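Local coordinates for protein inositol-3-phosphate synthase (Caenorhabditis elegans, PDB 1VKO) that belongs to the inositol-phosphate synthase family, binds nicotinamide-adenine-dinucleotide through a Rossmann-type domain and assembles as a tetramer, at residues G118-T121 with Q122-V126; P178-Q181 with E182-P186; K405-P408 with Y409-D412; N436-D440 with S441-S445; S474-S477 with I478-L481. All coordinates share one frame; numbering follows the deposited sequence.

Interaction 1 (G118-T121 with Q122-V126)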
loop_
_atom_site.group_PDB
_atom_site.type_symbol
_atom_site.label_atom_id
_atom_site.label_comp_id
_atom_site.label_asym_id
_atom_site.label_seq_id
_atom_site.Cartn_x
_atom_site.Cartn_y
_atom_site.Cartn_z
ATOM N N GLY A 118 3.888 24.598 -2.104
ATOM C CA GLY A 118 2.861 24.282 -1.145
ATOM C C GLY A 118 2.227 25.454 -0.445
ATOM O O GLY A 118 1.462 25.243 0.496
ATOM N N SER A 119 2.551 26.680 -0.884
ATOM C CA SER A 119 1.812 27.892 -0.501
ATOM C C SER A 119 0.743 28.098 -1.578
ATOM O O SER A 119 1.096 28.232 -2.735
ATOM C CB SER A 119 2.782 29.093 -0.481
ATOM O OG SER A 119 2.207 30.280 0.083
ATOM N N VAL A 120 -0.548 28.072 -1.249
ATOM C CA VAL A 120 -1.552 28.459 -2.253
ATOM C C VAL A 120 -1.271 29.873 -2.786
ATOM O O VAL A 120 -1.251 30.089 -4.012
ATOM C CB VAL A 120 -3.008 28.370 -1.750
ATOM C CG1 VAL A 120 -3.994 28.865 -2.806
ATOM C CG2 VAL A 120 -3.380 26.942 -1.398
ATOM N N THR A 121 -1.011 30.828 -1.897
ATOM C CA THR A 121 -0.916 32.223 -2.333
ATOM C C THR A 121 0.302 32.459 -3.204
ATOM O O THR A 121 0.232 33.259 -4.103
ATOM C CB THR A 121 -0.938 33.201 -1.153
ATOM O OG1 THR A 121 0.143 32.933 -0.242
ATOM C CG2 THR A 121 -2.210 33.010 -0.313
ATOM N N GLN A 122 1.399 31.738 -2.954
ATOM C CA GLN A 122 2.645 31.997 -3.641
ATOM C C GLN A 122 2.762 31.187 -4.911
ATOM O O GLN A 122 3.522 31.577 -5.778
ATOM C CB GLN A 122 3.890 31.737 -2.770
ATOM C CG GLN A 122 4.040 32.609 -1.533
ATOM C CD GLN A 122 3.805 34.112 -1.797
ATOM O OE1 GLN A 122 2.860 34.702 -1.263
ATOM N NE2 GLN A 122 4.662 34.718 -2.609
ATOM N N THR A 123 2.018 30.073 -5.029
ATOM C CA THR A 123 2.179 29.155 -6.174
ATOM C C THR A 123 0.924 28.599 -6.874
ATOM O O THR A 123 1.048 28.025 -7.962
ATOM C CB THR A 123 3.223 27.987 -5.878
ATOM O OG1 THR A 123 2.603 26.923 -5.159
ATOM C CG2 THR A 123 4.302 28.432 -4.925
ATOM N N ALA A 124 -0.270 28.752 -6.304
ATOM C CA ALA A 124 -1.474 28.412 -7.085
ATOM C C ALA A 124 -1.620 29.332 -8.299
ATOM O O ALA A 124 -1.234 30.514 -8.255
ATOM C CB ALA A 124 -2.740 28.454 -6.220
ATOM N N THR A 125 -2.112 28.785 -9.406
ATOM C CA THR A 125 -2.546 29.650 -10.501
ATOM C C THR A 125 -4.060 29.542 -10.653
ATOM O O THR A 125 -4.699 28.602 -10.147
ATOM C CB THR A 125 -1.867 29.337 -11.820
ATOM O OG1 THR A 125 -2.118 27.973 -12.146
ATOM C CG2 THR A 125 -0.309 29.493 -11.740
ATOM N N VAL A 126 -4.619 30.537 -11.336
ATOM C CA VAL A 126 -6.055 30.743 -11.404
ATOM C C VAL A 126 -6.461 30.834 -12.875
ATOM O O VAL A 126 -5.722 31.362 -13.694
ATOM C CB VAL A 126 -6.440 32.032 -10.620
ATOM C CG1 VAL A 126 -7.921 32.143 -10.437
ATOM C CG2 VAL A 126 -5.742 32.047 -9.253
#
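Thr123 turns its hydroxyl back over the start of its own helical turn, where OG1 donates to Ser119 O at 3.1 Å. The backbone N of Thr123 reaches the same oxygen, also at 3.1 Å, and the two donors come from opposite faces of the carbonyl plane, each tilted by about 30°. What puts the hydroxyl there is the first torsion of Thr123 (chi1 83°), which sets OG1 between the backbone N and the carbonyl carbon. On another side of the turn, Ser119 OG, swung away from its own N (chi1 -171°), lies alongside the aliphatic root of Gln122, 3.4 Å from CG, and accepts a weak capping bond from Gln122 N at 3.5 Å. Its hydroxyl has a further partner in Asp450 of helix 440-458, whose carboxylate also bonds Thr121 OG1 and Val120 N. Val120 CG1 meets the methyl of Ala124, four residues on, at 3.7 Å, alongside the Ala124 N to Val120 O bond of 2.8 Å; Phe502 of helix 498-513 touches both side chains. Serine before the first turn, its oxygen facing the N of Gln122, is the N-cap arrangement, here opening the short helix that begins at Val120 before strand 125-131.

Interaction 2 (P178-Q181 with E182-P186)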
loop_
_atom_site.group_PDB
_atom_site.type_symbol
_atom_site.label_atom_id
_atom_site.label_comp_id
_atom_site.label_asym_id
_atom_site.label_seq_id
_atom_site.Cartn_x
_atom_site.Cartn_y
_atom_site.Cartn_z
ATOM N N PRO A 178 21.454 19.264 7.198
ATOM C CA PRO A 178 22.452 19.899 8.046
ATOM C C PRO A 178 22.952 21.142 7.351
ATOM O O PRO A 178 22.769 22.209 7.881
ATOM C CB PRO A 178 23.537 18.810 8.188
ATOM C CG PRO A 178 22.599 17.488 8.178
ATOM C CD PRO A 178 21.781 17.840 6.994
ATOM N N GLU A 179 23.412 21.014 6.120
ATOM C CA GLU A 179 23.981 22.138 5.382
ATOM C C GLU A 179 23.167 23.388 5.498
ATOM O O GLU A 179 23.732 24.444 5.760
ATOM C CB GLU A 179 24.161 21.822 3.901
ATOM C CG GLU A 179 25.174 22.750 3.238
ATOM C CD GLU A 179 25.195 22.676 1.713
ATOM O OE1 GLU A 179 24.839 21.624 1.128
ATOM O OE2 GLU A 179 25.577 23.702 1.097
ATOM N N LEU A 180 21.854 23.276 5.295
ATOM C CA LEU A 180 20.955 24.452 5.330
ATOM C C LEU A 180 20.782 25.061 6.723
ATOM O O LEU A 180 20.481 26.254 6.852
ATOM C CB LEU A 180 19.579 24.145 4.677
ATOM C CG LEU A 180 18.487 25.229 4.657
ATOM C CD1 LEU A 180 18.952 26.526 3.968
ATOM C CD2 LEU A 180 17.199 24.659 4.002
ATOM N N GLN A 181 20.966 24.253 7.763
ATOM C CA GLN A 181 20.915 24.750 9.137
ATOM C C GLN A 181 22.176 25.569 9.383
ATOM O O GLN A 181 22.126 26.620 10.049
ATOM C CB GLN A 181 20.824 23.597 10.152
ATOM C CG GLN A 181 19.498 22.785 10.139
ATOM C CD GLN A 181 19.465 21.669 11.175
ATOM O OE1 GLN A 181 20.067 21.811 12.255
ATOM N NE2 GLN A 181 18.781 20.535 10.845
ATOM N N GLU A 182 23.310 25.122 8.839
ATOM C CA GLU A 182 24.544 25.927 8.986
ATOM C C GLU A 182 24.483 27.270 8.280
ATOM O O GLU A 182 24.831 28.268 8.852
ATOM C CB GLU A 182 25.794 25.149 8.584
ATOM C CG GLU A 182 26.543 24.551 9.774
ATOM C CD GLU A 182 25.645 23.764 10.715
ATOM O OE1 GLU A 182 25.277 22.597 10.396
ATOM O OE2 GLU A 182 25.317 24.322 11.784
ATOM N N LYS A 183 24.021 27.294 7.049
ATOM C CA LYS A 183 23.809 28.538 6.332
ATOM C C LYS A 183 22.867 29.469 7.079
ATOM O O LYS A 183 23.087 30.693 7.105
ATOM C CB LYS A 183 23.242 28.226 4.936
ATOM C CG LYS A 183 24.325 27.785 3.944
ATOM C CD LYS A 183 23.745 27.331 2.624
ATOM C CE LYS A 183 24.845 27.282 1.592
ATOM N NZ LYS A 183 24.328 27.296 0.197
ATOM N N LEU A 184 21.802 28.902 7.676
ATOM C CA LEU A 184 20.822 29.704 8.427
ATOM C C LEU A 184 21.247 30.110 9.840
ATOM O O LEU A 184 20.605 30.961 10.465
ATOM C CB LEU A 184 19.490 29.020 8.470
ATOM C CG LEU A 184 18.652 28.964 7.199
ATOM C CD1 LEU A 184 17.643 27.996 7.525
ATOM C CD2 LEU A 184 18.001 30.320 6.926
ATOM N N ARG A 185 22.350 29.546 10.322
ATOM C CA ARG A 185 22.821 29.785 11.684
ATOM C C ARG A 185 22.958 31.291 12.114
ATOM O O ARG A 185 22.414 31.679 13.150
ATOM C CB ARG A 185 24.115 28.987 11.950
ATOM C CG ARG A 185 24.900 29.452 13.159
ATOM C CD ARG A 185 25.868 28.403 13.717
ATOM N NE ARG A 185 26.014 28.536 15.175
ATOM C CZ ARG A 185 26.824 27.803 15.934
ATOM N NH1 ARG A 185 27.570 26.864 15.385
ATOM N NH2 ARG A 185 26.896 28.011 17.249
ATOM N N PRO A 186 23.664 32.138 11.360
ATOM C CA PRO A 186 23.827 33.542 11.787
ATOM C C PRO A 186 22.518 34.362 11.754
ATOM O O PRO A 186 22.489 35.502 12.221
ATOM C CB PRO A 186 24.839 34.090 10.789
ATOM C CG PRO A 186 24.665 33.273 9.595
ATOM C CD PRO A 186 24.360 31.876 10.082
#
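Leu180 and Leu184 meet one turn apart along helix 178-188, in the i to i+4 spacing of an alpha helix. Leu180 sends CG away from its own N (chi1 178°), whereas Leu184 holds CG beside its N (chi1 -72°), and the two chains slant across each other, with Leu180 CD1 4.1 Å from Leu184 CG. Met103 touches both leucines, and Phe97 of helix 87-100 packs on Leu184. A different side of the helix carries charge. Glu179 and Lys183 are extended beyond CG and run side by side in the same direction; the salt bridge from Glu179 OE2 to Lys183 NZ is long, at 3.9 Å. Each has a firmer partner beyond the helix: Glu179 OE1 accepts from Arg106 N, and Lys183 NZ donates to Thr104 O, which ties this side to strand 104-107. Glu182 instead bends at its second torsion (chi2 50°), folding its carboxylate back along the first turn, and OE2 bonds Tyr167 OH. Beneath these side chains Lys183 N reaches Glu179 O at 3.1 Å, in the carbonyl plane. Pro178 O is gripped twice, by Gln181 N at 2.7 Å and by Glu182 N at 3.1 Å.

Interaction 3 (K405-P408 with Y409-D412)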
loop_
_atom_site.group_PDB
_atom_site.type_symbol
_atom_site.label_atom_id
_atom_site.label_comp_id
_atom_site.label_asym_id
_atom_site.label_seq_id
_atom_site.Cartn_x
_atom_site.Cartn_y
_atom_site.Cartn_z
ATOM N N LYS A 405 -0.532 7.983 16.459
ATOM C CA LYS A 405 0.443 7.293 17.300
ATOM C C LYS A 405 1.810 7.963 17.392
ATOM O O LYS A 405 2.319 8.547 16.425
ATOM C CB LYS A 405 0.530 5.815 16.893
ATOM C CG LYS A 405 -0.432 4.940 17.692
ATOM C CD LYS A 405 0.115 4.826 19.132
ATOM C CE LYS A 405 -0.534 3.713 19.952
ATOM N NZ LYS A 405 -1.289 4.254 21.115
ATOM N N TYR A 406 2.391 7.915 18.584
ATOM C CA TYR A 406 3.703 8.485 18.756
ATOM C C TYR A 406 4.773 7.417 18.492
ATOM O O TYR A 406 4.929 6.473 19.280
ATOM C CB TYR A 406 3.858 9.129 20.141
ATOM C CG TYR A 406 5.230 9.698 20.386
ATOM C CD1 TYR A 406 5.853 10.514 19.434
ATOM C CD2 TYR A 406 5.911 9.430 21.574
ATOM C CE1 TYR A 406 7.120 11.030 19.652
ATOM C CE2 TYR A 406 7.163 9.944 21.802
ATOM C CZ TYR A 406 7.768 10.740 20.841
ATOM O OH TYR A 406 9.020 11.257 21.083
ATOM N N VAL A 407 5.471 7.577 17.362
ATOM C CA VAL A 407 6.557 6.685 16.934
ATOM C C VAL A 407 7.805 7.548 16.721
ATOM O O VAL A 407 7.945 8.208 15.677
ATOM C CB VAL A 407 6.196 5.902 15.637
ATOM C CG1 VAL A 407 7.406 5.059 15.131
ATOM C CG2 VAL A 407 4.943 5.033 15.853
ATOM N N PRO A 408 8.681 7.594 17.733
ATOM C CA PRO A 408 9.893 8.438 17.676
ATOM C C PRO A 408 10.685 8.315 16.369
ATOM O O PRO A 408 11.103 9.331 15.821
ATOM C CB PRO A 408 10.709 7.967 18.886
ATOM C CG PRO A 408 9.637 7.577 19.884
ATOM C CD PRO A 408 8.551 6.900 19.035
ATOM N N TYR A 409 10.834 7.097 15.848
ATOM C CA TYR A 409 11.761 6.847 14.730
ATOM C C TYR A 409 11.543 7.690 13.446
ATOM O O TYR A 409 12.501 8.237 12.874
ATOM C CB TYR A 409 11.841 5.343 14.392
ATOM C CG TYR A 409 12.994 5.056 13.465
ATOM C CD1 TYR A 409 14.329 5.052 13.943
ATOM C CD2 TYR A 409 12.771 4.837 12.102
ATOM C CE1 TYR A 409 15.387 4.815 13.087
ATOM C CE2 TYR A 409 13.830 4.615 11.229
ATOM C CZ TYR A 409 15.129 4.602 11.724
ATOM O OH TYR A 409 16.155 4.359 10.854
ATOM N N VAL A 410 10.289 7.776 12.997
ATOM C CA VAL A 410 9.935 8.538 11.788
ATOM C C VAL A 410 10.059 10.078 11.982
ATOM O O VAL A 410 10.104 10.830 11.006
ATOM C CB VAL A 410 8.541 8.102 11.213
ATOM C CG1 VAL A 410 8.454 6.567 11.119
ATOM C CG2 VAL A 410 7.389 8.640 12.039
ATOM N N ALA A 411 10.117 10.522 13.239
ATOM C CA ALA A 411 10.328 11.939 13.603
ATOM C C ALA A 411 9.281 12.901 12.984
ATOM O O ALA A 411 8.056 12.727 13.191
ATOM C CB ALA A 411 11.785 12.359 13.285
ATOM N N ASP A 412 9.746 13.891 12.215
ATOM C CA ASP A 412 8.856 14.829 11.501
ATOM C C ASP A 412 8.169 14.214 10.256
ATOM O O ASP A 412 7.241 14.806 9.674
ATOM C CB ASP A 412 9.646 16.075 11.074
ATOM C CG ASP A 412 8.743 17.204 10.621
ATOM O OD1 ASP A 412 8.111 17.835 11.509
ATOM O OD2 ASP A 412 8.594 17.521 9.404
#
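Val410 folds back on Val407 where the chain leaves strand 399-406 and turns toward strand 413-423. From its CB the side chain forks. CG1 stands beside the backbone N, opposite the carbonyl carbon (chi1 -48°), and faces Val407 CG1 at 4.4 Å, a loose methyl-to-methyl contact. CG2, between the backbone N and the carbonyl carbon, lies 3.7 Å from Val407 O. His355 of strand 346-356 touches both valines, setting the turn against the sheet. The bond from Ala411 N to Pro408 O, 3.0 Å long, closes a beta turn of type I character with Tyr409 and Val410 at its corners; its N-H...O angle is 136° and the donor stands 49° out of the carbonyl plane, a bent bond. The ring of Pro408 also reaches back along the chain, its CD lying 4.2 Å above the centre of one face of the Tyr406 ring. Tyr409 directs its aromatic end away from the turn; its N donates to Asp399 of the fourth subunit, and its side chain packs on Glu348 there. The chemistry is thus divided: an angled backbone bond and a thin valine contact shape the turn, while the Asp399 bond joins it to the fourth subunit.

Interaction 4 (N436-D440 with S441-S445). With K (potassium ion), chain B; NAD (nicotinamide-adenine-dinucleotide), chain G.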
loop_
_atom_site.group_PDB
_atom_site.type_symbol
_atom_site.label_atom_id
_atom_site.label_comp_id
_atom_site.label_asym_id
_atom_site.label_seq_id
_atom_site.Cartn_x
_atom_site.Cartn_y
_atom_site.Cartn_z
ATOM N N ASN A 436 0.880 7.725 2.574
ATOM C CA ASN A 436 1.192 9.142 2.389
ATOM C C ASN A 436 2.305 9.684 3.314
ATOM O O ASN A 436 2.055 9.986 4.484
ATOM C CB ASN A 436 -0.062 9.952 2.674
ATOM C CG ASN A 436 0.040 11.392 2.211
ATOM O OD1 ASN A 436 1.028 11.794 1.578
ATOM N ND2 ASN A 436 -1.007 12.189 2.517
ATOM N N THR A 437 3.507 9.868 2.773
ATOM C CA THR A 437 4.643 10.404 3.539
ATOM C C THR A 437 4.528 11.938 3.661
ATOM O O THR A 437 4.713 12.666 2.673
ATOM C CB THR A 437 5.950 9.974 2.886
ATOM O OG1 THR A 437 6.000 8.547 2.853
ATOM C CG2 THR A 437 7.180 10.344 3.780
ATOM N N CYS A 438 4.168 12.406 4.865
ATOM C CA CYS A 438 3.863 13.839 5.150
ATOM C C CYS A 438 4.969 14.478 5.982
ATOM O O CYS A 438 5.095 14.241 7.201
ATOM C CB CYS A 438 2.542 13.997 5.902
ATOM S SG CYS A 438 1.131 13.456 4.938
ATOM N N GLU A 439 5.787 15.282 5.325
ATOM C CA GLU A 439 6.846 15.985 6.035
ATOM C C GLU A 439 6.167 17.128 6.752
ATOM O O GLU A 439 6.113 18.249 6.235
ATOM C CB GLU A 439 7.883 16.445 5.027
ATOM C CG GLU A 439 8.415 15.314 4.155
ATOM C CD GLU A 439 9.115 14.196 4.943
ATOM O OE1 GLU A 439 9.285 14.315 6.185
ATOM O OE2 GLU A 439 9.499 13.176 4.311
ATOM N N ASP A 440 5.582 16.832 7.918
ATOM C CA ASP A 440 4.590 17.745 8.510
ATOM C C ASP A 440 4.994 19.223 8.486
ATOM O O ASP A 440 4.204 20.076 8.082
ATOM C CB ASP A 440 4.266 17.340 9.940
ATOM C CG ASP A 440 3.288 16.187 10.011
ATOM O OD1 ASP A 440 2.493 15.972 9.045
ATOM O OD2 ASP A 440 3.266 15.433 11.005
ATOM N N SER A 441 6.215 19.522 8.947
ATOM C CA SER A 441 6.680 20.906 9.082
ATOM C C SER A 441 6.730 21.595 7.721
ATOM O O SER A 441 6.408 22.788 7.600
ATOM C CB SER A 441 8.060 20.950 9.751
ATOM O OG SER A 441 7.994 20.571 11.118
ATOM N N LEU A 442 7.138 20.820 6.712
ATOM C CA LEU A 442 7.217 21.271 5.321
ATOM C C LEU A 442 5.808 21.406 4.714
ATOM O O LEU A 442 5.579 22.189 3.798
ATOM C CB LEU A 442 8.128 20.344 4.498
ATOM C CG LEU A 442 9.645 20.335 4.822
ATOM C CD1 LEU A 442 10.391 19.331 3.933
ATOM C CD2 LEU A 442 10.317 21.726 4.718
ATOM N N LEU A 443 4.857 20.661 5.247
ATOM C CA LEU A 443 3.483 20.857 4.854
ATOM C C LEU A 443 2.884 22.078 5.570
ATOM O O LEU A 443 2.232 22.902 4.920
ATOM C CB LEU A 443 2.658 19.571 5.053
ATOM C CG LEU A 443 2.778 18.504 3.943
ATOM C CD1 LEU A 443 2.184 17.146 4.336
ATOM C CD2 LEU A 443 2.158 18.975 2.627
ATOM N N ALA A 444 3.145 22.210 6.878
ATOM C CA ALA A 444 2.503 23.212 7.770
ATOM C C ALA A 444 2.894 24.666 7.580
ATOM O O ALA A 444 2.004 25.529 7.566
ATOM C CB ALA A 444 2.733 22.847 9.201
ATOM N N SER A 445 4.217 24.933 7.503
ATOM C CA SER A 445 4.765 26.301 7.387
ATOM C C SER A 445 4.174 27.077 6.240
ATOM O O SER A 445 3.602 28.107 6.479
ATOM C CB SER A 445 6.299 26.318 7.235
ATOM O OG SER A 445 6.910 25.407 8.117
HETATM K K K B . 5.222 19.697 12.439
HETATM P PA NAD G . 6.244 21.381 18.197
HETATM O O1A NAD G . 6.305 20.687 19.472
HETATM O O2A NAD G . 7.507 21.149 17.474
HETATM O O5B NAD G . 5.946 22.908 18.503
HETATM C C5B NAD G . 5.342 23.283 19.704
HETATM C C4B NAD G . 6.188 24.384 20.315
HETATM O O4B NAD G . 5.349 25.208 21.092
HETATM C C3B NAD G . 7.245 23.850 21.239
HETATM O O3B NAD G . 8.346 24.726 21.052
HETATM C C2B NAD G . 6.744 24.105 22.633
HETATM O O2B NAD G . 7.880 24.593 23.343
HETATM C C1B NAD G . 5.789 25.275 22.416
HETATM N N9A NAD G . 4.683 25.515 23.379
HETATM C C8A NAD G . 3.894 24.633 24.053
HETATM N N7A NAD G . 3.041 25.336 24.831
HETATM C C5A NAD G . 3.251 26.657 24.688
HETATM C C6A NAD G . 2.692 27.808 25.271
HETATM N N6A NAD G . 1.749 27.772 26.227
HETATM N N1A NAD G . 3.182 29.035 24.904
HETATM C C2A NAD G . 4.213 29.138 24.016
HETATM N N3A NAD G . 4.766 28.011 23.499
HETATM C C4A NAD G . 4.303 26.780 23.803
HETATM O O3 NAD G . 4.959 20.929 17.318
HETATM P PN NAD G . 4.791 21.450 15.823
HETATM O O1N NAD G . 5.544 22.728 15.718
HETATM O O2N NAD G . 5.137 20.340 14.931
HETATM O O5D NAD G . 3.239 21.898 15.680
HETATM C C5D NAD G . 2.621 22.710 16.663
HETATM C C4D NAD G . 1.084 22.618 16.686
HETATM O O4D NAD G . 0.565 22.722 15.383
HETATM C C3D NAD G . 0.542 21.307 17.268
HETATM O O3D NAD G . -0.573 21.598 18.063
HETATM C C2D NAD G . -0.016 20.595 16.061
HETATM O O2D NAD G . -1.131 19.755 16.311
HETATM C C1D NAD G . -0.454 21.760 15.216
HETATM N N1N NAD G . -0.622 21.225 13.870
HETATM C C2N NAD G . 0.446 20.710 13.206
HETATM C C3N NAD G . 0.255 20.184 11.948
HETATM C C7N NAD G . 1.478 19.996 11.132
HETATM O O7N NAD G . 2.696 20.275 11.797
HETATM N N7N NAD G . 1.380 19.611 9.853
HETATM C C4N NAD G . -1.016 20.190 11.341
HETATM C C5N NAD G . -2.088 20.700 12.039
HETATM C C6N NAD G . -1.884 21.217 13.328
HETATM O O HOH W 1 3.823 17.522 13.211
#
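Strand 436-439 runs directly into helix 440-458 through an inverse gamma turn centred on Glu439, the N-cap residue, and the directions of the two short axes differ by 63°. Glu439 O accepts from Leu443 N at 2.9 Å and, weakly, from Leu442 N, while Asp440 O takes Ala444 N at 2.7 Å, nearly along the C=O axis. Leu443 lays CD1 against Cys438 CB at 3.5 Å, joining the end of the strand to the first helical turn. At the same bend the CB atoms of Glu439 and Leu442 lie 3.9 Å apart. Ser441 holds OG beside its own N (chi1 -69°), and from there the hydroxyl reaches the potassium ion at a rather long 3.2 Å and bonds Asp412 OD1. The ion is also bound by O2N and O7N of nicotinamide-adenine-dinucleotide, by a water and by Asn88. That water donates to Asp440 OD2 at 3.1 Å, putting the carboxylate in the second shell. The carboxamide N7N of the dinucleotide gives a weak bond to Asp440 O and touches Ala444 CB at 3.6 Å. Through the ion, phosphate oxygen O2N and carboxamide oxygen O7N are joined to the helix start, which probably restricts rotation of the carboxamide.

Interaction 5 (S474-S477 with I478-L481)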
loop_
_atom_site.group_PDB
_atom_site.type_symbol
_atom_site.label_atom_id
_atom_site.label_comp_id
_atom_site.label_asym_id
_atom_site.label_seq_id
_atom_site.Cartn_x
_atom_site.Cartn_y
_atom_site.Cartn_z
ATOM N N SER A 474 -15.862 39.253 11.265
ATOM C CA SER A 474 -14.629 38.945 12.021
ATOM C C SER A 474 -14.131 37.517 11.870
ATOM O O SER A 474 -12.919 37.288 11.864
ATOM C CB SER A 474 -14.801 39.207 13.524
ATOM O OG SER A 474 -15.220 40.531 13.779
ATOM N N VAL A 475 -15.051 36.556 11.804
ATOM C CA VAL A 475 -14.674 35.142 11.754
ATOM C C VAL A 475 -14.422 34.839 10.318
ATOM O O VAL A 475 -15.384 34.564 9.566
ATOM C CB VAL A 475 -15.804 34.175 12.215
ATOM C CG1 VAL A 475 -15.326 32.714 12.116
ATOM C CG2 VAL A 475 -16.231 34.463 13.627
ATOM N N LEU A 476 -13.161 34.898 9.905
ATOM C CA LEU A 476 -12.926 34.853 8.487
ATOM C C LEU A 476 -12.777 33.482 7.901
ATOM O O LEU A 476 -11.669 32.924 7.793
ATOM C CB LEU A 476 -11.961 35.940 7.962
ATOM C CG LEU A 476 -10.453 35.807 7.837
ATOM C CD1 LEU A 476 -9.891 37.123 7.407
ATOM C CD2 LEU A 476 -9.918 35.444 9.151
ATOM N N SER A 477 -13.944 32.949 7.534
ATOM C CA SER A 477 -14.102 31.613 7.026
ATOM C C SER A 477 -13.449 31.343 5.679
ATOM O O SER A 477 -13.203 30.195 5.362
ATOM C CB SER A 477 -15.593 31.223 6.995
ATOM O OG SER A 477 -16.412 32.234 6.419
ATOM N N ILE A 478 -13.152 32.369 4.892
ATOM C CA ILE A 478 -12.413 32.173 3.639
ATOM C C ILE A 478 -11.057 31.505 3.835
ATOM O O ILE A 478 -10.419 31.103 2.852
ATOM C CB ILE A 478 -12.192 33.505 2.839
ATOM C CG1 ILE A 478 -11.432 34.560 3.665
ATOM C CG2 ILE A 478 -13.488 34.041 2.282
ATOM C CD1 ILE A 478 -10.801 35.605 2.798
ATOM N N LEU A 479 -10.626 31.393 5.091
ATOM C CA LEU A 479 -9.365 30.725 5.444
ATOM C C LEU A 479 -9.499 29.201 5.549
ATOM O O LEU A 479 -8.526 28.488 5.802
ATOM C CB LEU A 479 -8.834 31.266 6.786
ATOM C CG LEU A 479 -8.473 32.748 6.910
ATOM C CD1 LEU A 479 -7.835 32.971 8.265
ATOM C CD2 LEU A 479 -7.533 33.145 5.771
ATOM N N SER A 480 -10.712 28.726 5.335
ATOM C CA SER A 480 -11.098 27.329 5.487
ATOM C C SER A 480 -10.268 26.317 4.743
ATOM O O SER A 480 -10.071 25.214 5.236
ATOM C CB SER A 480 -12.541 27.164 5.020
ATOM O OG SER A 480 -13.345 27.798 5.952
ATOM N N LEU A 481 -9.820 26.669 3.539
ATOM C CA LEU A 481 -9.020 25.741 2.733
ATOM C C LEU A 481 -7.752 25.359 3.432
ATOM O O LEU A 481 -7.189 24.305 3.148
ATOM C CB LEU A 481 -8.725 26.269 1.312
ATOM C CG LEU A 481 -7.747 27.401 1.037
ATOM C CD1 LEU A 481 -7.373 27.444 -0.480
ATOM C CD2 LEU A 481 -8.412 28.678 1.484
#
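Ser477 O is approached by two groups of Ser480, the backbone N at 2.9 Å and, at a doubtfully short 2.5 Å, the hydroxyl OG. The backbone bond closes a turn of the 3-10 segment running through Ile478 to Leu481, in which a donor three residues on returns to the carbonyl. The N-H of Ser480 makes an angle of 149° at its hydrogen, yet the donor sits 47° above the carbonyl plane, so the bond is fairly straight at the donor but not directed at a lone pair. Ser480 OG comes back over the turn because its first torsion (chi1 -70°) sets it beside its own N, opposite the carbonyl carbon. Immediately before this turn the chain makes an inverse gamma turn centred on Leu476, marked by a weak bond from Ser477 N to Val475 O.

Apolar side chains meet on another side. Leu476 and Leu479 cross obliquely, and the closest methyls, Leu476 CD2 and Leu479 CD1, are 3.4 Å apart, tighter than usual for two carbons. Ala458 touches Leu476, while Leu451, Leu454 and Thr455 touch Leu479, so helix 440-458 covers this pair. Ile478 faces a different neighbour, Leu508 of helix 498-513, and Phe526 of the second subunit packs on both Ser477 and Ile478. The connection after strand 469-470 is in this way wedged between two helices and a subunit interface. Ile478 stays only loosely engaged with Leu476, its CG1 lying 4.5 Å from Leu476 CG.

In the fold
The five contacts follow one another along the chain without overlap. Interactions 3 and 4 are the most closely coupled, with centres about 13 Å apart: both reach the mixed sheet containing strands 399-406 and 429-439, and Asp412 O lies 3.2 Å from Asp440 N, a probable hydrogen bond between the turn and the start of helix 440-458. Interactions 1 and 5, about 17 Å apart by centres, touch where Val120 CG2 comes within 4.1 Å of Leu481 CD1; helices 440-458 and 498-513 flank both. Interaction 4 begins helix 440-458, which therefore connects the dinucleotide site to this buried region. Interaction 2 lies peripherally, about 20 Å from interaction 4 and 35 Å from interaction 5 between centres.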